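PDB 2DG8: putative tetR-family transcriptional regulatory protein from Streptomyces coelicolor, which is probably a dimeric DNA-binding transcriptional regulator of the TetR family, carrying a helix-turn-helix motif ahead of a helical regulatory and dimerisation domain. Local coordinates for residues A[56-61]-A[121-126]; A[70-75]-A[146-151]; A[83-88]-A[137-142]; A[152-157]-A[171-176]. All blocks are in the same frame, centred on the assembly; numbering follows the deposited sequence.

Interaction 1: A[56-61]-A[121-126]; sequences LLREAF and RELTHE
Arg58 and Leu123 have the nearest CA atoms, 7.5 Å apart, where the helical segments 56-61 and 121-126 run almost parallel, their axes 16° apart and 10.7 Å from each other at closest approach. Arg58 starts off along the flank of its helix, then its chain bends at chi3 (76°) and carries the guanidinium over to the other helix. There NH2 forms a salt bridge with OE1 of Glu122, 3.1 Å away and near the guanidinium plane. The two flat groups are far from coplanar, at 63°, and the second carboxylate oxygen is more distant, with OE2 of Glu122 3.9 Å from Arg58 NH2, so the bridge runs through one oxygen. Next to this bridge Leu123 reaches between the backbones. Its CD2 covers one face of the guanidinium, 4.4 Å from Arg58 NH2, and CD1 lies 4.0 Å from the carbonyl oxygen of Phe61. The Phe61 ring itself turns off towards Leu110 and Leu113 of helix 101-116 and Ile22 of helix 10-25. A salt bridge beside an apolar contact thus joins helix 53-77, which in TetR-family proteins links the DNA-binding head to the regulatory core, to helix 121-135 of that core.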
loop_
_atom_site.group_PDB
_atom_site.type_symbol
_atom_site.label_atom_id
_atom_site.label_comp_id
_atom_site.label_asym_id
_atom_site.label_seq_id
_atom_site.Cartn_x
_atom_site.Cartn_y
_atom_site.Cartn_z
ATOM N N LEU A 56 16.158 -15.774 -2.477
ATOM C CA LEU A 56 14.889 -16.479 -2.659
ATOM C C LEU A 56 13.758 -15.443 -2.673
ATOM O O LEU A 56 12.946 -15.407 -3.599
ATOM C CB LEU A 56 14.703 -17.484 -1.504
ATOM C CG LEU A 56 13.644 -18.596 -1.481
ATOM C CD1 LEU A 56 12.460 -18.138 -0.683
ATOM C CD2 LEU A 56 13.245 -19.023 -2.904
ATOM N N LEU A 57 13.722 -14.585 -1.657
ATOM C CA LEU A 57 12.685 -13.559 -1.581
ATOM C C LEU A 57 12.756 -12.574 -2.742
ATOM O O LEU A 57 11.727 -12.159 -3.286
ATOM C CB LEU A 57 12.772 -12.796 -0.258
ATOM C CG LEU A 57 12.341 -13.567 0.995
ATOM C CD1 LEU A 57 12.393 -12.649 2.195
ATOM C CD2 LEU A 57 10.934 -14.115 0.811
ATOM N N ARG A 58 13.967 -12.201 -3.129
ATOM C CA ARG A 58 14.129 -11.265 -4.233
ATOM C C ARG A 58 13.623 -11.889 -5.524
ATOM O O ARG A 58 12.928 -11.231 -6.303
ATOM C CB ARG A 58 15.598 -10.851 -4.379
ATOM C CG ARG A 58 16.131 -10.060 -3.176
ATOM C CD ARG A 58 17.616 -9.744 -3.308
ATOM N NE ARG A 58 17.885 -8.671 -4.257
ATOM C CZ ARG A 58 17.639 -7.383 -4.020
ATOM N NH1 ARG A 58 17.119 -7.002 -2.859
ATOM N NH2 ARG A 58 17.915 -6.473 -4.947
ATOM N N GLU A 59 13.952 -13.160 -5.747
ATOM C CA GLU A 59 13.507 -13.831 -6.962
ATOM C C GLU A 59 12.011 -14.124 -6.934
ATOM O O GLU A 59 11.363 -14.104 -7.977
ATOM C CB GLU A 59 14.291 -15.130 -7.194
ATOM C CG GLU A 59 15.787 -14.921 -7.379
ATOM C CD GLU A 59 16.464 -16.066 -8.125
ATOM O OE1 GLU A 59 17.665 -16.309 -7.882
ATOM O OE2 GLU A 59 15.802 -16.711 -8.965
ATOM N N ALA A 60 11.464 -14.392 -5.747
ATOM C CA ALA A 60 10.035 -14.670 -5.613
ATOM C C ALA A 60 9.190 -13.426 -5.886
ATOM O O ALA A 60 8.242 -13.470 -6.664
ATOM C CB ALA A 60 9.723 -15.204 -4.222
ATOM N N PHE A 61 9.533 -12.322 -5.233
ATOM C CA PHE A 61 8.792 -11.078 -5.413
ATOM C C PHE A 61 9.050 -10.481 -6.788
ATOM O O PHE A 61 8.245 -9.692 -7.301
ATOM C CB PHE A 61 9.157 -10.078 -4.315
ATOM C CG PHE A 61 8.409 -10.302 -3.018
ATOM C CD1 PHE A 61 9.094 -10.495 -1.826
ATOM C CD2 PHE A 61 7.015 -10.282 -2.990
ATOM C CE1 PHE A 61 8.406 -10.664 -0.620
ATOM C CE2 PHE A 61 6.316 -10.450 -1.792
ATOM C CZ PHE A 61 7.013 -10.640 -0.600
ATOM N N ARG A 121 13.697 -1.941 -1.941
ATOM C CA ARG A 121 13.101 -0.863 -2.715
ATOM C C ARG A 121 13.638 -0.914 -4.142
ATOM O O ARG A 121 13.134 -0.227 -5.036
ATOM C CB ARG A 121 13.382 0.487 -2.058
ATOM C CG ARG A 121 12.651 0.619 -0.738
ATOM C CD ARG A 121 12.879 1.944 -0.058
ATOM N NE ARG A 121 12.448 1.875 1.337
ATOM C CZ ARG A 121 12.687 2.815 2.243
ATOM N NH1 ARG A 121 12.254 2.658 3.485
ATOM N NH2 ARG A 121 13.358 3.911 1.906
ATOM N N GLU A 122 14.666 -1.733 -4.348
ATOM C CA GLU A 122 15.226 -1.929 -5.685
ATOM C C GLU A 122 14.146 -2.665 -6.475
ATOM O O GLU A 122 13.989 -2.474 -7.681
ATOM C CB GLU A 122 16.473 -2.818 -5.639
ATOM C CG GLU A 122 17.742 -2.123 -5.207
ATOM C CD GLU A 122 18.914 -3.084 -5.108
ATOM O OE1 GLU A 122 19.116 -3.880 -6.053
ATOM O OE2 GLU A 122 19.632 -3.041 -4.088
ATOM N N LEU A 123 13.413 -3.521 -5.770
ATOM C CA LEU A 123 12.339 -4.293 -6.370
ATOM C C LEU A 123 11.173 -3.381 -6.732
ATOM O O LEU A 123 10.700 -3.391 -7.865
ATOM C CB LEU A 123 11.851 -5.369 -5.396
ATOM C CG LEU A 123 12.143 -6.829 -5.752
ATOM C CD1 LEU A 123 11.410 -7.187 -7.038
ATOM C CD2 LEU A 123 13.643 -7.039 -5.899
ATOM N N THR A 124 10.712 -2.590 -5.767
ATOM C CA THR A 124 9.596 -1.692 -6.030
ATOM C C THR A 124 9.968 -0.631 -7.068
ATOM O O THR A 124 9.141 -0.246 -7.898
ATOM C CB THR A 124 9.090 -1.029 -4.719
ATOM O OG1 THR A 124 10.200 -0.551 -3.953
ATOM C CG2 THR A 124 8.318 -2.039 -3.879
ATOM N N HIS A 125 11.218 -0.177 -7.045
ATOM C CA HIS A 125 11.674 0.837 -7.998
ATOM C C HIS A 125 11.625 0.274 -9.421
ATOM O O HIS A 125 11.182 0.947 -10.354
ATOM C CB HIS A 125 13.110 1.269 -7.683
ATOM C CG HIS A 125 13.554 2.484 -8.439
ATOM N ND1 HIS A 125 13.466 3.761 -7.919
ATOM C CD2 HIS A 125 14.071 2.623 -9.683
ATOM C CE1 HIS A 125 13.911 4.629 -8.808
ATOM N NE2 HIS A 125 14.284 3.964 -9.890
ATOM N N GLU A 126 12.090 -0.962 -9.579
ATOM C CA GLU A 126 12.104 -1.624 -10.881
ATOM C C GLU A 126 10.677 -1.947 -11.325
ATOM O O GLU A 126 10.373 -1.961 -12.517
ATOM C CB GLU A 126 12.941 -2.905 -10.800
ATOM C CG GLU A 126 12.963 -3.739 -12.069
ATOM C CD GLU A 126 13.574 -3.014 -13.252
ATOM O OE1 GLU A 126 14.142 -1.913 -13.060
ATOM O OE2 GLU A 126 13.489 -3.554 -14.380
#

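Interaction 2: A[70-75]-A[146-151]; sequences AVFDEH and QLDALI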
loop_
_atom_site.group_PDB
_atom_site.type_symbol
_atom_site.label_atom_id
_atom_site.label_comp_id
_atom_site.label_asym_id
_atom_site.label_seq_id
_atom_site.Cartn_x
_atom_site.Cartn_y
_atom_site.Cartn_z
ATOM N N ALA A 70 2.862 -7.579 -16.358
ATOM C CA ALA A 70 2.261 -8.184 -17.533
ATOM C C ALA A 70 0.779 -7.834 -17.576
ATOM O O ALA A 70 0.180 -7.767 -18.647
ATOM C CB ALA A 70 2.446 -9.694 -17.495
ATOM N N VAL A 71 0.183 -7.629 -16.406
ATOM C CA VAL A 71 -1.230 -7.277 -16.351
ATOM C C VAL A 71 -1.392 -5.891 -16.962
ATOM O O VAL A 71 -2.399 -5.603 -17.608
ATOM C CB VAL A 71 -1.770 -7.275 -14.907
ATOM C CG1 VAL A 71 -3.215 -6.806 -14.899
ATOM C CG2 VAL A 71 -1.691 -8.680 -14.324
ATOM N N PHE A 72 -0.391 -5.040 -16.748
ATOM C CA PHE A 72 -0.402 -3.698 -17.308
ATOM C C PHE A 72 -0.306 -3.841 -18.826
ATOM O O PHE A 72 -1.031 -3.184 -19.573
ATOM C CB PHE A 72 0.790 -2.887 -16.784
ATOM C CG PHE A 72 0.517 -2.168 -15.484
ATOM C CD1 PHE A 72 0.602 -0.781 -15.414
ATOM C CD2 PHE A 72 0.150 -2.871 -14.343
ATOM C CE1 PHE A 72 0.329 -0.098 -14.223
ATOM C CE2 PHE A 72 -0.126 -2.201 -13.141
ATOM C CZ PHE A 72 -0.040 -0.814 -13.085
ATOM N N ASP A 73 0.587 -4.722 -19.265
ATOM C CA ASP A 73 0.791 -4.970 -20.681
ATOM C C ASP A 73 -0.482 -5.502 -21.323
ATOM O O ASP A 73 -0.859 -5.082 -22.418
ATOM C CB ASP A 73 1.906 -5.986 -20.889
ATOM C CG ASP A 73 2.231 -6.189 -22.353
ATOM O OD1 ASP A 73 2.910 -7.184 -22.681
ATOM O OD2 ASP A 73 1.808 -5.342 -23.173
ATOM N N GLU A 74 -1.140 -6.432 -20.639
ATOM C CA GLU A 74 -2.373 -7.012 -21.150
ATOM C C GLU A 74 -3.427 -5.940 -21.451
ATOM O O GLU A 74 -4.041 -5.946 -22.521
ATOM C CB GLU A 74 -2.951 -8.010 -20.142
ATOM C CG GLU A 74 -4.148 -8.797 -20.679
ATOM C CD GLU A 74 -4.873 -9.594 -19.601
ATOM O OE1 GLU A 74 -4.212 -10.359 -18.864
ATOM O OE2 GLU A 74 -6.112 -9.458 -19.499
ATOM N N HIS A 75 -3.638 -5.029 -20.505
ATOM C CA HIS A 75 -4.629 -3.973 -20.674
ATOM C C HIS A 75 -4.192 -2.856 -21.601
ATOM O O HIS A 75 -4.932 -2.472 -22.509
ATOM C CB HIS A 75 -5.007 -3.358 -19.319
ATOM C CG HIS A 75 -5.908 -4.221 -18.497
ATOM N ND1 HIS A 75 -5.443 -5.271 -17.735
ATOM C CD2 HIS A 75 -7.255 -4.220 -18.356
ATOM C CE1 HIS A 75 -6.463 -5.880 -17.160
ATOM N NE2 HIS A 75 -7.575 -5.264 -17.521
ATOM N N GLN A 146 2.746 10.476 -13.119
ATOM C CA GLN A 146 1.634 10.938 -12.293
ATOM C C GLN A 146 0.511 9.889 -12.327
ATOM O O GLN A 146 -0.113 9.588 -11.304
ATOM C CB GLN A 146 1.102 12.281 -12.811
ATOM C CG GLN A 146 2.161 13.375 -12.904
ATOM C CD GLN A 146 1.646 14.651 -13.560
ATOM O OE1 GLN A 146 2.407 15.370 -14.212
ATOM N NE2 GLN A 146 0.361 14.946 -13.380
ATOM N N LEU A 147 0.275 9.327 -13.508
ATOM C CA LEU A 147 -0.766 8.324 -13.687
ATOM C C LEU A 147 -0.490 7.041 -12.905
ATOM O O LEU A 147 -1.410 6.453 -12.327
ATOM C CB LEU A 147 -0.935 8.006 -15.179
ATOM C CG LEU A 147 -2.026 7.005 -15.553
ATOM C CD1 LEU A 147 -3.348 7.369 -14.854
ATOM C CD2 LEU A 147 -2.186 6.995 -17.075
ATOM N N ASP A 148 0.768 6.611 -12.874
ATOM C CA ASP A 148 1.129 5.395 -12.140
ATOM C C ASP A 148 0.817 5.570 -10.658
ATOM O O ASP A 148 0.372 4.632 -9.998
ATOM C CB ASP A 148 2.618 5.065 -12.301
ATOM C CG ASP A 148 2.937 3.610 -11.943
ATOM O OD1 ASP A 148 4.064 3.329 -11.474
ATOM O OD2 ASP A 148 2.057 2.740 -12.142
ATOM N N ALA A 149 1.056 6.768 -10.125
ATOM C CA ALA A 149 0.764 7.023 -8.719
ATOM C C ALA A 149 -0.747 7.036 -8.482
ATOM O O ALA A 149 -1.216 6.635 -7.412
ATOM C CB ALA A 149 1.371 8.354 -8.280
ATOM N N LEU A 150 -1.507 7.508 -9.472
ATOM C CA LEU A 150 -2.964 7.550 -9.341
ATOM C C LEU A 150 -3.496 6.123 -9.347
ATOM O O LEU A 150 -4.319 5.751 -8.505
ATOM C CB LEU A 150 -3.605 8.345 -10.491
ATOM C CG LEU A 150 -5.138 8.427 -10.491
ATOM C CD1 LEU A 150 -5.608 9.133 -9.218
ATOM C CD2 LEU A 150 -5.631 9.182 -11.730
ATOM N N ILE A 151 -3.027 5.329 -10.305
ATOM C CA ILE A 151 -3.449 3.935 -10.421
ATOM C C ILE A 151 -3.196 3.223 -9.093
ATOM O O ILE A 151 -4.044 2.464 -8.599
ATOM C CB ILE A 151 -2.674 3.213 -11.565
ATOM C CG1 ILE A 151 -3.153 3.738 -12.919
ATOM C CG2 ILE A 151 -2.859 1.699 -11.473
ATOM C CD1 ILE A 151 -2.396 3.180 -14.100
#
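Inside the all-helical regulatory core of this TetR-type fold, Phe72 of the long connecting helix 53-77 meets Asp148 and Ile151 of helix 141-159. The backbones stay well apart, the nearest CA atoms being those of Phe72 and Asp148 at 10.6 Å, and the phenyl ring does most of the bridging. Two neighbouring ring atoms make the touch. CE1 of Phe72 lies 3.9 Å from OD2 of Asp148, with ring and carboxylate planes nearly perpendicular at 84°, while CZ of Phe72 packs 4.1 Å from CG2 of Ile151. The Asp148 carboxylate gets there because CG stands trans to the backbone N (chi1 -162°), which swings it off the flank of its helix to the phenyl ring. Ser131 touches both Phe72 and Asp148 from helix 121-135, and His157 of the second subunit packs on Asp148 as well. One turn of helix 53-77 is held by a doubled acceptor: O of Val71 takes the backbone N of His75 and also its ND1, at 3.1 Å and nearly straight (166°), the two donors coming from opposite faces of the carbonyl plane. Across the contact, by contrast, no hydrogen bond forms. The buried carboxylate meets only a ring C-H here, which can offer at most a weak electrostatic attraction, so any stronger compensation of its charge probably comes from beyond these two segments.

Interaction 3: A[83-88]-A[137-142]; sequences DEAREA and KHFDPG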
loop_
_atom_site.group_PDB
_atom_site.type_symbol
_atom_site.label_atom_id
_atom_site.label_comp_id
_atom_site.label_asym_id
_atom_site.label_seq_id
_atom_site.Cartn_x
_atom_site.Cartn_y
_atom_site.Cartn_z
ATOM N N ASP A 83 -7.665 7.561 -25.819
ATOM C CA ASP A 83 -8.997 7.230 -25.344
ATOM C C ASP A 83 -9.138 5.787 -24.892
ATOM O O ASP A 83 -9.700 5.531 -23.829
ATOM C CB ASP A 83 -10.050 7.545 -26.410
ATOM C CG ASP A 83 -10.336 9.037 -26.530
ATOM O OD1 ASP A 83 -10.534 9.701 -25.486
ATOM O OD2 ASP A 83 -10.378 9.545 -27.672
ATOM N N GLU A 84 -8.643 4.844 -25.689
ATOM C CA GLU A 84 -8.741 3.440 -25.305
ATOM C C GLU A 84 -7.812 3.177 -24.125
ATOM O O GLU A 84 -8.133 2.390 -23.243
ATOM C CB GLU A 84 -8.373 2.519 -26.473
ATOM C CG GLU A 84 -9.220 2.718 -27.721
ATOM C CD GLU A 84 -9.181 1.521 -28.661
ATOM O OE1 GLU A 84 -8.102 0.907 -28.820
ATOM O OE2 GLU A 84 -10.235 1.200 -29.252
ATOM N N ALA A 85 -6.669 3.855 -24.107
ATOM C CA ALA A 85 -5.706 3.704 -23.024
ATOM C C ALA A 85 -6.331 4.116 -21.693
ATOM O O ALA A 85 -6.207 3.403 -20.700
ATOM C CB ALA A 85 -4.471 4.546 -23.294
ATOM N N ARG A 86 -7.000 5.268 -21.682
ATOM C CA ARG A 86 -7.641 5.762 -20.470
ATOM C C ARG A 86 -8.677 4.756 -19.990
ATOM O O ARG A 86 -8.783 4.477 -18.793
ATOM C CB ARG A 86 -8.334 7.108 -20.727
ATOM C CG ARG A 86 -7.404 8.232 -21.135
ATOM C CD ARG A 86 -8.160 9.551 -21.249
ATOM N NE ARG A 86 -7.267 10.683 -21.501
ATOM C CZ ARG A 86 -6.980 11.172 -22.707
ATOM N NH1 ARG A 86 -6.152 12.205 -22.822
ATOM N NH2 ARG A 86 -7.527 10.641 -23.797
ATOM N N GLU A 87 -9.446 4.225 -20.937
ATOM C CA GLU A 87 -10.491 3.244 -20.645
ATOM C C GLU A 87 -9.834 1.950 -20.158
ATOM O O GLU A 87 -10.350 1.254 -19.282
ATOM C CB GLU A 87 -11.290 2.962 -21.920
ATOM C CG GLU A 87 -12.732 2.523 -21.697
ATOM C CD GLU A 87 -13.633 3.669 -21.264
ATOM O OE1 GLU A 87 -13.563 4.751 -21.882
ATOM O OE2 GLU A 87 -14.420 3.485 -20.317
ATOM N N ALA A 88 -8.688 1.637 -20.756
ATOM C CA ALA A 88 -7.936 0.442 -20.414
ATOM C C ALA A 88 -7.418 0.542 -18.983
ATOM O O ALA A 88 -7.412 -0.446 -18.245
ATOM C CB ALA A 88 -6.758 0.269 -21.388
ATOM N N LYS A 137 3.620 4.198 -23.517
ATOM C CA LYS A 137 3.322 3.818 -24.886
ATOM C C LYS A 137 2.119 4.642 -25.344
ATOM O O LYS A 137 1.761 4.636 -26.523
ATOM C CB LYS A 137 2.993 2.328 -24.983
ATOM C CG LYS A 137 4.180 1.409 -24.755
ATOM C CD LYS A 137 3.768 -0.052 -24.893
ATOM C CE LYS A 137 4.896 -0.994 -24.484
ATOM N NZ LYS A 137 4.464 -2.420 -24.584
ATOM N N HIS A 138 1.503 5.362 -24.409
ATOM C CA HIS A 138 0.341 6.177 -24.735
ATOM C C HIS A 138 0.400 7.598 -24.194
ATOM O O HIS A 138 -0.233 8.493 -24.745
ATOM C CB HIS A 138 -0.941 5.516 -24.220
ATOM C CG HIS A 138 -1.184 4.143 -24.764
ATOM N ND1 HIS A 138 -0.664 3.008 -24.181
ATOM C CD2 HIS A 138 -1.907 3.723 -25.828
ATOM C CE1 HIS A 138 -1.061 1.946 -24.860
ATOM N NE2 HIS A 138 -1.817 2.353 -25.864
ATOM N N PHE A 139 1.144 7.804 -23.113
ATOM C CA PHE A 139 1.250 9.126 -22.506
ATOM C C PHE A 139 2.704 9.533 -22.360
ATOM O O PHE A 139 3.590 8.677 -22.328
ATOM C CB PHE A 139 0.591 9.124 -21.121
ATOM C CG PHE A 139 -0.833 8.632 -21.124
ATOM C CD1 PHE A 139 -1.877 9.477 -21.484
ATOM C CD2 PHE A 139 -1.124 7.309 -20.802
ATOM C CE1 PHE A 139 -3.191 9.011 -21.527
ATOM C CE2 PHE A 139 -2.431 6.832 -20.842
ATOM C CZ PHE A 139 -3.465 7.684 -21.206
ATOM N N ASP A 140 2.945 10.840 -22.264
ATOM C CA ASP A 140 4.300 11.356 -22.099
ATOM C C ASP A 140 4.846 10.891 -20.744
ATOM O O ASP A 140 4.076 10.521 -19.855
ATOM C CB ASP A 140 4.302 12.889 -22.194
ATOM C CG ASP A 140 3.562 13.556 -21.047
ATOM O OD1 ASP A 140 4.119 13.622 -19.929
ATOM O OD2 ASP A 140 2.424 14.021 -21.265
ATOM N N PRO A 141 6.181 10.899 -20.574
ATOM C CA PRO A 141 6.851 10.476 -19.337
ATOM C C PRO A 141 6.290 11.072 -18.048
ATOM O O PRO A 141 6.075 10.361 -17.070
ATOM C CB PRO A 141 8.297 10.892 -19.569
ATOM C CG PRO A 141 8.446 10.738 -21.056
ATOM C CD PRO A 141 7.169 11.359 -21.566
ATOM N N GLY A 142 6.075 12.381 -18.045
ATOM C CA GLY A 142 5.557 13.028 -16.860
ATOM C C GLY A 142 4.172 12.546 -16.460
ATOM O O GLY A 142 3.953 12.159 -15.311
#
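Ala85 sets its methyl over one face of the His138 imidazole, and the Phe139 ring takes the adjoining place beside the same methyl. This is how the connection between helices 121-135 and 141-159 is seated against helix 82-98 in the TetR-type regulatory domain. CB of Ala85 sits 3.9 Å from the centroid of the His138 ring, 27° off the ring normal, a CH-pi contact shifted from the ring centre towards CG of His138, which is 3.6 Å from it. With CG of His138 anti to the carbonyl carbon (chi1 -59°), the imidazole turns that face to the methyl. Phe139 touches through CZ, 3.9 Å from CB of Ala85 and 4.0 Å from CG of Arg86, the latter approaching at the ring edge, near its plane. Consecutive aromatic residues therefore receive one small residue between them, and the CA atoms of Ala85 and His138 can come within 6.8 Å. The Arg86 chain runs on past the phenyl edge, extended from CG to NE, and its guanidinium plane ends up 71° from that of the ring. NE2 of His138 is hydrogen-bonded to O of Ala79, in the turn that precedes helix 82-98, which probably helps to fix the rotation of the imidazole against the methyl. Just beyond the aromatic pair, Asp140 is the N-cap of helix 141-159, its OD1 bonded to the backbone N of Thr143. Arg86 divides its head group: NE binds OG1 of Thr178, and NH2 reaches OD1 of Asp83 in a salt bridge of 3.6 Å.

Interaction 4: A[152-157]-A[171-176]; sequences EGLTLH and LEAIAR
Glu172 OE1 has two partners: NH2 of Arg176, one turn further along the same helix, forms a salt bridge with it at 3.1 Å, and NE2 of Gln146 of the second subunit adds a weak hydrogen bond. A second guanidinium nitrogen, NH1 of Arg176, is bonded to OG1 of Thr143 and O of Ile177, both of the second subunit. This polar cluster flanks a purely apolar meeting of the two helices. Leu154 is the single residue of segment 152-157 that touches segment 171-176. Its chi1 of -73° places CG beside the backbone N, and chi2 of 172° carries CD1 out towards helix 167-177, so that CD1 of Leu154 rests 4.3 Å from CB of Ala173 and 4.4 Å from CG1 of Ile174. Helices 141-159 and 167-177 are the pair that, as in other TetR-family dimers, joins its counterpart from the partner to form a four-helix bundle. Accordingly Leu154 also packs on Ala149 of the second subunit. The CA atoms of Leu154 and Ala173 are 8.9 Å apart, and the leucine branch reaches across that distance. Ile174, whose CB leaves along the flank of its helix, brings CG1 round to meet CD1 of Leu154 and packs its side chain on Val89 of helix 82-98.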
loop_
_atom_site.group_PDB
_atom_site.type_symbol
_atom_site.label_atom_id
_atom_site.label_comp_id
_atom_site.label_asym_id
_atom_site.label_seq_id
_atom_site.Cartn_x
_atom_site.Cartn_y
_atom_site.Cartn_z
ATOM N N GLU A 152 -2.029 3.489 -8.518
ATOM C CA GLU A 152 -1.646 2.887 -7.246
ATOM C C GLU A 152 -2.667 3.246 -6.168
ATOM O O GLU A 152 -3.177 2.376 -5.467
ATOM C CB GLU A 152 -0.265 3.397 -6.828
ATOM C CG GLU A 152 0.316 2.704 -5.622
ATOM C CD GLU A 152 0.896 1.346 -5.971
ATOM O OE1 GLU A 152 1.788 1.288 -6.849
ATOM O OE2 GLU A 152 0.461 0.342 -5.371
ATOM N N GLY A 153 -2.956 4.538 -6.053
ATOM C CA GLY A 153 -3.897 5.017 -5.056
ATOM C C GLY A 153 -5.349 4.605 -5.245
ATOM O O GLY A 153 -6.024 4.275 -4.270
ATOM N N LEU A 154 -5.837 4.635 -6.485
ATOM C CA LEU A 154 -7.218 4.245 -6.776
ATOM C C LEU A 154 -7.418 2.765 -6.479
ATOM O O LEU A 154 -8.432 2.364 -5.922
ATOM C CB LEU A 154 -7.569 4.525 -8.251
ATOM C CG LEU A 154 -7.782 5.986 -8.686
ATOM C CD1 LEU A 154 -7.924 6.079 -10.210
ATOM C CD2 LEU A 154 -9.023 6.547 -8.015
ATOM N N THR A 155 -6.436 1.959 -6.857
ATOM C CA THR A 155 -6.484 0.519 -6.639
ATOM C C THR A 155 -6.570 0.212 -5.148
ATOM O O THR A 155 -7.416 -0.568 -4.698
ATOM C CB THR A 155 -5.218 -0.148 -7.217
ATOM O OG1 THR A 155 -5.166 0.077 -8.637
ATOM C CG2 THR A 155 -5.216 -1.635 -6.932
ATOM N N LEU A 156 -5.682 0.845 -4.391
ATOM C CA LEU A 156 -5.607 0.663 -2.959
ATOM C C LEU A 156 -6.893 1.086 -2.272
ATOM O O LEU A 156 -7.396 0.377 -1.407
ATOM C CB LEU A 156 -4.429 1.465 -2.402
ATOM C CG LEU A 156 -3.973 1.238 -0.956
ATOM C CD1 LEU A 156 -4.943 1.896 0.019
ATOM C CD2 LEU A 156 -3.860 -0.257 -0.693
ATOM N N HIS A 157 -7.429 2.243 -2.646
ATOM C CA HIS A 157 -8.652 2.701 -2.007
ATOM C C HIS A 157 -9.872 1.876 -2.360
ATOM O O HIS A 157 -10.794 1.781 -1.556
ATOM C CB HIS A 157 -8.902 4.180 -2.298
ATOM C CG HIS A 157 -8.055 5.094 -1.472
ATOM N ND1 HIS A 157 -8.299 6.445 -1.362
ATOM C CD2 HIS A 157 -6.978 4.841 -0.690
ATOM C CE1 HIS A 157 -7.412 6.985 -0.546
ATOM N NE2 HIS A 157 -6.598 6.033 -0.125
ATOM N N LEU A 171 -12.694 6.616 -13.984
ATOM C CA LEU A 171 -12.440 7.143 -15.313
ATOM C C LEU A 171 -12.212 8.651 -15.306
ATOM O O LEU A 171 -11.371 9.154 -16.044
ATOM C CB LEU A 171 -13.602 6.784 -16.236
ATOM C CG LEU A 171 -13.295 6.877 -17.726
ATOM C CD1 LEU A 171 -12.136 5.936 -18.091
ATOM C CD2 LEU A 171 -14.555 6.519 -18.504
ATOM N N GLU A 172 -12.944 9.373 -14.463
ATOM C CA GLU A 172 -12.783 10.825 -14.386
ATOM C C GLU A 172 -11.405 11.221 -13.852
ATOM O O GLU A 172 -10.768 12.124 -14.383
ATOM C CB GLU A 172 -13.862 11.456 -13.494
ATOM C CG GLU A 172 -13.916 12.976 -13.618
ATOM C CD GLU A 172 -14.947 13.613 -12.708
ATOM O OE1 GLU A 172 -14.724 13.654 -11.478
ATOM O OE2 GLU A 172 -15.991 14.069 -13.221
ATOM N N ALA A 173 -10.952 10.560 -12.793
ATOM C CA ALA A 173 -9.642 10.879 -12.214
ATOM C C ALA A 173 -8.578 10.634 -13.275
ATOM O O ALA A 173 -7.649 11.425 -13.454
ATOM C CB ALA A 173 -9.370 10.009 -10.986
ATOM N N ILE A 174 -8.722 9.525 -13.985
ATOM C CA ILE A 174 -7.779 9.193 -15.032
ATOM C C ILE A 174 -7.803 10.273 -16.111
ATOM O O ILE A 174 -6.750 10.765 -16.522
ATOM C CB ILE A 174 -8.110 7.808 -15.625
ATOM C CG1 ILE A 174 -7.820 6.734 -14.566
ATOM C CG2 ILE A 174 -7.308 7.570 -16.889
ATOM C CD1 ILE A 174 -8.475 5.392 -14.818
ATOM N N ALA A 175 -8.999 10.663 -16.550
ATOM C CA ALA A 175 -9.109 11.694 -17.578
ATOM C C ALA A 175 -8.441 12.977 -17.108
ATOM O O ALA A 175 -7.713 13.614 -17.862
ATOM C CB ALA A 175 -10.582 11.963 -17.925
ATOM N N ARG A 176 -8.681 13.350 -15.856
ATOM C CA ARG A 176 -8.084 14.562 -15.308
ATOM C C ARG A 176 -6.546 14.514 -15.223
ATOM O O ARG A 176 -5.873 15.434 -15.694
ATOM C CB ARG A 176 -8.734 14.869 -13.944
ATOM C CG ARG A 176 -10.030 15.678 -14.115
ATOM C CD ARG A 176 -11.152 15.422 -13.096
ATOM N NE ARG A 176 -10.933 16.025 -11.788
ATOM C CZ ARG A 176 -11.907 16.457 -10.987
ATOM N NH1 ARG A 176 -11.610 16.986 -9.807
ATOM N NH2 ARG A 176 -13.175 16.386 -11.363
#

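How the interactions relate
Interactions 2, 3 and 4 form one continuous packed region of the regulatory domain, whereas interaction 1 stands apart towards the DNA-binding head. Interactions 2 and 3, centres about 9 Å apart, join through CD2 of Leu147 against CE2 of Phe139, 3.8 Å. Interactions 2 and 4, centres about 10 Å apart, meet where CD2 of Leu150 lies 3.5 Å from O of Ala173. Interactions 3 and 4, centres about 13 Å apart, meet where OE2 of Glu87 lies 3.5 Å from CD2 of Leu171. Interaction 1 shares helix 53-77 with interaction 2, yet their centres are about 18 Å apart and nothing touches. Interactions 1, 2 and 4 all reach the second subunit.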